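Local coordinates for blood group a-and b-cleaving endo-beta-galactosidase (PDB 2YGL), which probably cleaves blood group A and B antigens as a family 98 endo-beta-galactosidase, and here comprises its tandem CBM51 carbohydrate-binding modules, at residues Tyr8-Asp21 with Lys59-Tyr73. Numbering follows the deposited sequence.
Sequences YLSDMDWSSATHGD and KGIGTVADSPSVISY
Lys-59 lays its aliphatic chain across the Tyr-8 ring, CG sitting 3.7 Å from the ring centroid and almost on its normal. Bends at chi2 (-67°) and chi3 (-74°) fold the chain over that face and bring NZ to Asp-11 OD1, a 2.8 Å salt bridge in which NZ comes to the syn side of OD1 but tilted well off the carboxylate plane; Asp-31 takes a second salt bridge from the same ammonium and accepts from Ser-10 OG. Ile-61 rests CD1 on Ser-10 CA and CB. At Val-64 the backbone O receives Gly-20 N at 2.8 Å, the donor standing well above the carbonyl plane, while Asp-66 packs over Gly-20 CA. Ser-69 OG donates a short 2.6 Å bond to Thr-18 O. Val-70 is gripped twice by Thr-18: its O takes Thr-18 N, and its N donates to Thr-18 OG1 at 2.9 Å. Ile-71 faces Ala-17 in a non-hydrogen-bonded pair, and Ser-72 N reaches Ser-16 O nearly straight (168°). The Tyr-73 ring is sandwiched, Leu-9 CD2 over one face and Trp-14 CB over the opposite; its OH shares a water with Leu-9 O. Strand 16-17, paired with 69-74, edges a five-stranded antiparallel sheet, and turn 65-68 crosses to it from strand 60-64 of the other sheet in the beta-sandwich characteristic of CBM51 (NPCBM) modules.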
ATOM      1  N   TYR A   8       4.186  15.057  -5.955  1.00 25.99           N
ATOM      2  CA  TYR A   8       4.681  15.767  -7.129  1.00 25.80           C
ATOM      3  C   TYR A   8       6.156  15.466  -7.357  1.00 25.64           C
ATOM      4  O   TYR A   8       6.937  15.413  -6.401  1.00 25.41           O
ATOM      5  CB  TYR A   8       4.463  17.275  -6.987  1.00 25.74           C
ATOM      6  CG  TYR A   8       3.007  17.680  -6.946  1.00 25.77           C
ATOM      7  CD1 TYR A   8       2.231  17.680  -8.107  1.00 25.89           C
ATOM      8  CD2 TYR A   8       2.406  18.066  -5.750  1.00 26.03           C
ATOM      9  CE1 TYR A   8       0.893  18.050  -8.077  1.00 26.33           C
ATOM     10  CE2 TYR A   8       1.064  18.440  -5.707  1.00 26.30           C
ATOM     11  CZ  TYR A   8       0.316  18.430  -6.875  1.00 26.35           C
ATOM     12  OH  TYR A   8      -1.008  18.800  -6.845  1.00 26.74           O
ATOM     13  N   LEU A   9       6.529  15.262  -8.620  1.00 25.35           N
ATOM     14  CA  LEU A   9       7.927  15.016  -8.981  1.00 25.21           C
ATOM     15  C   LEU A   9       8.824  16.175  -8.545  1.00 25.12           C
ATOM     16  O   LEU A   9       9.950  15.959  -8.093  1.00 25.06           O
ATOM     17  CB  LEU A   9       8.083  14.764 -10.487  1.00 25.16           C
ATOM     18  CG  LEU A   9       7.462  13.513 -11.124  1.00 25.24           C
ATOM     19  CD1 LEU A   9       7.811  13.470 -12.598  1.00 24.94           C
ATOM     20  CD2 LEU A   9       7.917  12.230 -10.444  1.00 24.97           C
ATOM     21  N   SER A  10       8.303  17.396  -8.666  1.00 25.05           N
ATOM     22  CA  SER A  10       9.020  18.607  -8.263  1.00 25.08           C
ATOM     23  C   SER A  10       9.227  18.709  -6.749  1.00 25.19           C
ATOM     24  O   SER A  10       9.958  19.582  -6.277  1.00 25.24           O
ATOM     25  CB  SER A  10       8.303  19.851  -8.790  1.00 25.00           C
ATOM     26  OG  SER A  10       6.974  19.931  -8.307  1.00 24.73           O
ATOM     27  N   ASP A  11       8.580  17.817  -5.999  1.00 25.25           N
ATOM     28  CA  ASP A  11       8.796  17.703  -4.559  1.00 25.44           C
ATOM     29  C   ASP A  11       9.743  16.546  -4.228  1.00 25.66           C
ATOM     30  O   ASP A  11      10.074  16.318  -3.063  1.00 25.75           O
ATOM     31  CB  ASP A  11       7.461  17.539  -3.817  1.00 25.31           C
ATOM     32  CG  ASP A  11       6.592  18.788  -3.878  1.00 25.06           C
ATOM     33  OD1 ASP A  11       7.135  19.907  -4.016  1.00 25.22           O
ATOM     34  OD2 ASP A  11       5.357  18.653  -3.779  1.00 24.48           O
ATOM     35  N   MET A  12      10.176  15.821  -5.258  1.00 25.77           N
ATOM     36  CA  MET A  12      11.126  14.723  -5.093  1.00 26.00           C
ATOM     37  C   MET A  12      12.502  15.112  -5.620  1.00 25.92           C
ATOM     38  O   MET A  12      12.658  16.142  -6.279  1.00 26.08           O
ATOM     39  CB  MET A  12      10.641  13.459  -5.813  1.00 26.01           C
ATOM     40  CG  MET A  12       9.207  13.066  -5.512  1.00 26.75           C
ATOM     41  SD  MET A  12       8.722  11.580  -6.405  1.00 28.44           S
ATOM     42  CE  MET A  12       7.028  11.974  -6.781  1.00 28.76           C
ATOM     43  N   ASP A  13      13.496  14.283  -5.322  1.00 25.95           N
ATOM     44  CA  ASP A  13      14.847  14.481  -5.829  1.00 25.91           C
ATOM     45  C   ASP A  13      15.082  13.527  -6.992  1.00 25.58           C
ATOM     46  O   ASP A  13      14.944  12.312  -6.835  1.00 25.65           O
ATOM     47  CB  ASP A  13      15.881  14.227  -4.725  1.00 26.06           C
ATOM     48  CG  ASP A  13      15.564  14.971  -3.436  1.00 26.72           C
ATOM     49  OD1 ASP A  13      15.350  16.201  -3.483  1.00 27.62           O
ATOM     50  OD2 ASP A  13      15.539  14.323  -2.370  1.00 28.24           O
ATOM     51  N   TRP A  14      15.418  14.075  -8.159  1.00 25.13           N
ATOM     52  CA  TRP A  14      15.737  13.243  -9.318  1.00 24.72           C
ATOM     53  C   TRP A  14      17.075  12.532  -9.137  1.00 24.61           C
ATOM     54  O   TRP A  14      17.985  13.068  -8.503  1.00 24.63           O
ATOM     55  CB  TRP A  14      15.707  14.048 -10.630  1.00 24.60           C
ATOM     56  CG  TRP A  14      16.578  15.275 -10.670  1.00 24.00           C
ATOM     57  CD1 TRP A  14      17.938  15.329 -10.528  1.00 23.77           C
ATOM     58  CD2 TRP A  14      16.150  16.623 -10.910  1.00 23.32           C
ATOM     59  NE1 TRP A  14      18.377  16.623 -10.639  1.00 23.32           N
ATOM     60  CE2 TRP A  14      17.302  17.440 -10.872  1.00 23.24           C
ATOM     61  CE3 TRP A  14      14.903  17.222 -11.139  1.00 22.85           C
ATOM     62  CZ2 TRP A  14      17.247  18.827 -11.061  1.00 22.73           C
ATOM     63  CZ3 TRP A  14      14.849  18.604 -11.325  1.00 22.78           C
ATOM     64  CH2 TRP A  14      16.018  19.388 -11.285  1.00 22.26           C
ATOM     65  N   SER A  15      17.180  11.317  -9.670  1.00 24.41           N
ATOM     66  CA  SER A  15      18.442  10.576  -9.652  1.00 24.17           C
ATOM     67  C   SER A  15      19.419  11.185 -10.657  1.00 23.91           C
ATOM     68  O   SER A  15      20.630  11.185 -10.439  1.00 24.08           O
ATOM     69  CB  SER A  15      18.213   9.090  -9.938  1.00 24.20           C
ATOM     70  OG  SER A  15      17.569   8.896 -11.186  1.00 24.62           O
ATOM     71  N   SER A  16      18.873  11.703 -11.754  1.00 23.49           N
ATOM     72  CA  SER A  16      19.634  12.469 -12.739  1.00 23.15           C
ATOM     73  C   SER A  16      18.697  13.334 -13.582  1.00 22.84           C
ATOM     74  O   SER A  16      17.492  13.068 -13.674  1.00 22.62           O
ATOM     75  CB  SER A  16      20.472  11.550 -13.639  1.00 23.20           C
ATOM     76  OG  SER A  16      19.646  10.666 -14.377  1.00 23.80           O
ATOM     77  N   ALA A  17      19.260  14.378 -14.182  1.00 22.41           N
ATOM     78  CA  ALA A  17      18.503  15.284 -15.034  1.00 22.10           C
ATOM     79  C   ALA A  17      19.413  15.893 -16.091  1.00 21.82           C
ATOM     80  O   ALA A  17      20.452  16.471 -15.768  1.00 22.09           O
ATOM     81  CB  ALA A  17      17.838  16.377 -14.203  1.00 21.98           C
ATOM     82  N   THR A  18      19.029  15.737 -17.354  1.00 21.20           N
ATOM     83  CA  THR A  18      19.736  16.379 -18.458  1.00 20.63           C
ATOM     84  C   THR A  18      18.762  17.215 -19.286  1.00 20.43           C
ATOM     85  O   THR A  18      17.571  16.899 -19.373  1.00 20.21           O
ATOM     86  CB  THR A  18      20.444  15.356 -19.379  1.00 20.58           C
ATOM     87  OG1 THR A  18      19.471  14.486 -19.971  1.00 20.56           O
ATOM     88  CG2 THR A  18      21.479  14.532 -18.606  1.00 20.03           C
ATOM     89  N   HIS A  19      19.285  18.282 -19.883  1.00 20.11           N
ATOM     90  CA  HIS A  19      18.504  19.176 -20.733  1.00 19.85           C
ATOM     91  C   HIS A  19      19.275  19.505 -22.013  1.00 19.87           C
ATOM     92  O   HIS A  19      20.466  19.199 -22.123  1.00 19.76           O
ATOM     93  CB  HIS A  19      18.124  20.459 -19.976  1.00 19.67           C
ATOM     94  CG  HIS A  19      19.297  21.233 -19.453  1.00 19.29           C
ATOM     95  ND1 HIS A  19      20.093  22.019 -20.261  1.00 18.80           N
ATOM     96  CD2 HIS A  19      19.801  21.352 -18.201  1.00 18.72           C
ATOM     97  CE1 HIS A  19      21.041  22.579 -19.531  1.00 18.13           C
ATOM     98  NE2 HIS A  19      20.884  22.194 -18.277  1.00 18.22           N
ATOM     99  N   GLY A  20      18.591  20.131 -22.968  1.00 19.78           N
ATOM    100  CA  GLY A  20      19.174  20.438 -24.269  1.00 19.98           C
ATOM    101  C   GLY A  20      19.774  21.821 -24.432  1.00 20.11           C
ATOM    102  O   GLY A  20      20.208  22.177 -25.526  1.00 20.43           O
ATOM    103  N   ASP A  21      19.806  22.606 -23.357  1.00 20.10           N
ATOM    104  CA  ASP A  21      20.405  23.942 -23.410  1.00 20.16           C
ATOM    105  C   ASP A  21      21.931  23.854 -23.325  1.00 20.09           C
ATOM    106  O   ASP A  21      22.464  23.092 -22.522  1.00 19.83           O
ATOM    107  CB  ASP A  21      19.853  24.831 -22.290  1.00 20.16           C
ATOM    108  CG  ASP A  21      20.160  26.307 -22.506  1.00 20.58           C
ATOM    109  OD1 ASP A  21      21.346  26.700 -22.431  1.00 20.06           O
ATOM    110  OD2 ASP A  21      19.205  27.078 -22.743  1.00 21.04           O
ATOM    111  N   LYS A  59       2.474  23.306 -10.137  1.00 21.49           N
ATOM    112  CA  LYS A  59       3.485  22.253 -10.020  1.00 21.05           C
ATOM    113  C   LYS A  59       3.892  21.677 -11.373  1.00 20.79           C
ATOM    114  O   LYS A  59       3.090  21.637 -12.309  1.00 20.62           O
ATOM    115  CB  LYS A  59       2.986  21.122  -9.111  1.00 21.11           C
ATOM    116  CG  LYS A  59       2.444  21.563  -7.740  1.00 21.49           C
ATOM    117  CD  LYS A  59       3.531  22.145  -6.832  1.00 20.98           C
ATOM    118  CE  LYS A  59       4.453  21.069  -6.282  1.00 20.89           C
ATOM    119  NZ  LYS A  59       5.616  21.657  -5.563  1.00 20.43           N
ATOM    120  N   GLY A  60       5.141  21.223 -11.464  1.00 20.42           N
ATOM    121  CA  GLY A  60       5.633  20.569 -12.672  1.00 19.96           C
ATOM    122  C   GLY A  60       7.139  20.600 -12.838  1.00 19.57           C
ATOM    123  O   GLY A  60       7.866  21.097 -11.974  1.00 19.37           O
ATOM    124  N   ILE A  61       7.595  20.046 -13.961  1.00 19.17           N
ATOM    125  CA  ILE A  61       9.008  20.013 -14.323  1.00 18.78           C
ATOM    126  C   ILE A  61       9.194  20.700 -15.676  1.00 18.52           C
ATOM    127  O   ILE A  61       8.496  20.383 -16.642  1.00 18.53           O
ATOM    128  CB  ILE A  61       9.547  18.550 -14.386  1.00 18.69           C
ATOM    129  CG1 ILE A  61       9.389  17.828 -13.035  1.00 18.74           C
ATOM    130  CG2 ILE A  61      10.993  18.513 -14.859  1.00 18.69           C
ATOM    131  CD1 ILE A  61      10.179  18.429 -11.869  1.00 18.46           C
ATOM    132  N   GLY A  62      10.134  21.640 -15.735  1.00 18.33           N
ATOM    133  CA  GLY A  62      10.433  22.377 -16.963  1.00 18.27           C
ATOM    134  C   GLY A  62      11.830  22.095 -17.481  1.00 18.20           C
ATOM    135  O   GLY A  62      12.818  22.308 -16.778  1.00 18.14           O
ATOM    136  N   THR A  63      11.909  21.613 -18.719  1.00 18.17           N
ATOM    137  CA  THR A  63      13.186  21.261 -19.336  1.00 18.01           C
ATOM    138  C   THR A  63      13.313  21.815 -20.759  1.00 18.01           C
ATOM    139  O   THR A  63      12.371  22.408 -21.293  1.00 18.07           O
ATOM    140  CB  THR A  63      13.409  19.718 -19.336  1.00 18.01           C
ATOM    141  OG1 THR A  63      14.760  19.421 -19.708  1.00 17.74           O
ATOM    142  CG2 THR A  63      12.442  19.009 -20.297  1.00 17.90           C
ATOM    143  N   VAL A  64      14.494  21.631 -21.346  1.00 17.85           N
ATOM    144  CA  VAL A  64      14.696  21.807 -22.778  1.00 17.80           C
ATOM    145  C   VAL A  64      15.011  20.430 -23.370  1.00 17.96           C
ATOM    146  O   VAL A  64      15.867  19.705 -22.855  1.00 17.70           O
ATOM    147  CB  VAL A  64      15.836  22.813 -23.089  1.00 17.90           C
ATOM    148  CG1 VAL A  64      16.181  22.811 -24.577  1.00 17.50           C
ATOM    149  CG2 VAL A  64      15.446  24.212 -22.643  1.00 17.46           C
ATOM    150  N   ALA A  65      14.300  20.071 -24.436  1.00 18.03           N
ATOM    151  CA  ALA A  65      14.471  18.775 -25.085  1.00 18.47           C
ATOM    152  C   ALA A  65      15.866  18.612 -25.694  1.00 18.84           C
ATOM    153  O   ALA A  65      16.506  19.591 -26.090  1.00 18.80           O
ATOM    154  CB  ALA A  65      13.391  18.568 -26.142  1.00 18.27           C
ATOM    155  N   ASP A  66      16.336  17.368 -25.742  1.00 19.35           N
ATOM    156  CA  ASP A  66      17.596  17.034 -26.401  1.00 19.90           C
ATOM    157  C   ASP A  66      17.397  15.763 -27.232  1.00 20.05           C
ATOM    158  O   ASP A  66      16.340  15.588 -27.839  1.00 20.03           O
ATOM    159  CB  ASP A  66      18.728  16.876 -25.376  1.00 20.14           C
ATOM    160  CG  ASP A  66      20.075  17.352 -25.908  1.00 20.65           C
ATOM    161  OD1 ASP A  66      20.149  17.779 -27.080  1.00 21.47           O
ATOM    162  OD2 ASP A  66      21.064  17.306 -25.148  1.00 21.25           O
ATOM    163  N   SER A  67      18.389  14.875 -27.257  1.00 20.30           N
ATOM    164  CA  SER A  67      18.277  13.647 -28.054  1.00 20.57           C
ATOM    165  C   SER A  67      18.664  12.349 -27.323  1.00 20.43           C
ATOM    166  O   SER A  67      19.551  11.630 -27.778  1.00 20.68           O
ATOM    167  CB  SER A  67      19.074  13.789 -29.358  1.00 20.73           C
ATOM    168  OG  SER A  67      18.424  14.678 -30.251  1.00 21.39           O
ATOM    169  N   PRO A  68      17.987  12.032 -26.199  1.00 20.35           N
ATOM    170  CA  PRO A  68      16.947  12.820 -25.535  1.00 20.16           C
ATOM    171  C   PRO A  68      17.439  13.592 -24.310  1.00 20.09           C
ATOM    172  O   PRO A  68      18.533  13.333 -23.806  1.00 19.97           O
ATOM    173  CB  PRO A  68      15.945  11.754 -25.090  1.00 20.15           C
ATOM    174  CG  PRO A  68      16.784  10.502 -24.878  1.00 20.15           C
ATOM    175  CD  PRO A  68      18.094  10.679 -25.617  1.00 20.16           C
ATOM    176  N   SER A  69      16.629  14.547 -23.859  1.00 20.11           N
ATOM    177  CA  SER A  69      16.728  15.086 -22.507  1.00 20.29           C
ATOM    178  C   SER A  69      16.051  14.067 -21.597  1.00 20.15           C
ATOM    179  O   SER A  69      14.952  13.598 -21.899  1.00 20.11           O
ATOM    180  CB  SER A  69      16.019  16.441 -22.418  1.00 20.23           C
ATOM    181  OG  SER A  69      15.578  16.717 -21.095  1.00 21.29           O
ATOM    182  N   VAL A  70      16.710  13.715 -20.495  1.00 20.30           N
ATOM    183  CA  VAL A  70      16.209  12.674 -19.592  1.00 20.51           C
ATOM    184  C   VAL A  70      16.196  13.139 -18.133  1.00 20.68           C
ATOM    185  O   VAL A  70      17.210  13.601 -17.608  1.00 20.40           O
ATOM    186  CB  VAL A  70      17.032  11.349 -19.719  1.00 20.53           C
ATOM    187  CG1 VAL A  70      16.620  10.338 -18.651  1.00 20.61           C
ATOM    188  CG2 VAL A  70      16.875  10.739 -21.102  1.00 20.23           C
ATOM    189  N   ILE A  71      15.035  13.014 -17.493  1.00 20.99           N
ATOM    190  CA  ILE A  71      14.899  13.264 -16.059  1.00 21.36           C
ATOM    191  C   ILE A  71      14.352  11.999 -15.392  1.00 21.65           C
ATOM    192  O   ILE A  71      13.229  11.563 -15.680  1.00 21.56           O
ATOM    193  CB  ILE A  71      13.997  14.489 -15.768  1.00 21.28           C
ATOM    194  CG1 ILE A  71      14.488  15.710 -16.551  1.00 21.51           C
ATOM    195  CG2 ILE A  71      13.982  14.799 -14.272  1.00 21.56           C
ATOM    196  CD1 ILE A  71      13.393  16.628 -17.030  1.00 22.04           C
ATOM    197  N   SER A  72      15.161  11.407 -14.516  1.00 21.92           N
ATOM    198  CA  SER A  72      14.841  10.118 -13.901  1.00 22.35           C
ATOM    199  C   SER A  72      14.646  10.216 -12.394  1.00 22.69           C
ATOM    200  O   SER A  72      15.297  11.025 -11.724  1.00 22.69           O
ATOM    201  CB  SER A  72      15.939   9.098 -14.204  1.00 22.32           C
ATOM    202  OG  SER A  72      16.085   8.914 -15.600  1.00 22.74           O
ATOM    203  N   TYR A  73      13.755   9.375 -11.873  1.00 22.98           N
ATOM    204  CA  TYR A  73      13.485   9.300 -10.438  1.00 23.31           C
ATOM    205  C   TYR A  73      13.528   7.855  -9.949  1.00 23.79           C
ATOM    206  O   TYR A  73      13.023   6.944 -10.617  1.00 23.59           O
ATOM    207  CB  TYR A  73      12.119   9.910 -10.110  1.00 23.14           C
ATOM    208  CG  TYR A  73      12.012  11.395 -10.390  1.00 22.74           C
ATOM    209  CD1 TYR A  73      11.692  11.863 -11.665  1.00 22.23           C
ATOM    210  CD2 TYR A  73      12.219  12.331  -9.377  1.00 22.18           C
ATOM    211  CE1 TYR A  73      11.592  13.220 -11.930  1.00 21.80           C
ATOM    212  CE2 TYR A  73      12.118  13.697  -9.629  1.00 21.79           C
ATOM    213  CZ  TYR A  73      11.806  14.132 -10.911  1.00 21.85           C
ATOM    214  OH  TYR A  73      11.704  15.477 -11.178  1.00 21.26           O
TER
HETATM  215  O   HOH W   1      12.158  17.160  -9.075  1.00 19.52           O
HETATM  216  O   HOH W   2       4.091  20.755  -2.836  1.00 35.53           O
HETATM  217  O   HOH W   3      19.376  11.790 -16.782  1.00 21.99           O
HETATM  218  O   HOH W   4      20.625  12.902 -21.803  1.00 30.35           O
HETATM  219  O   HOH W   5      20.988  16.407 -22.729  1.00 27.52           O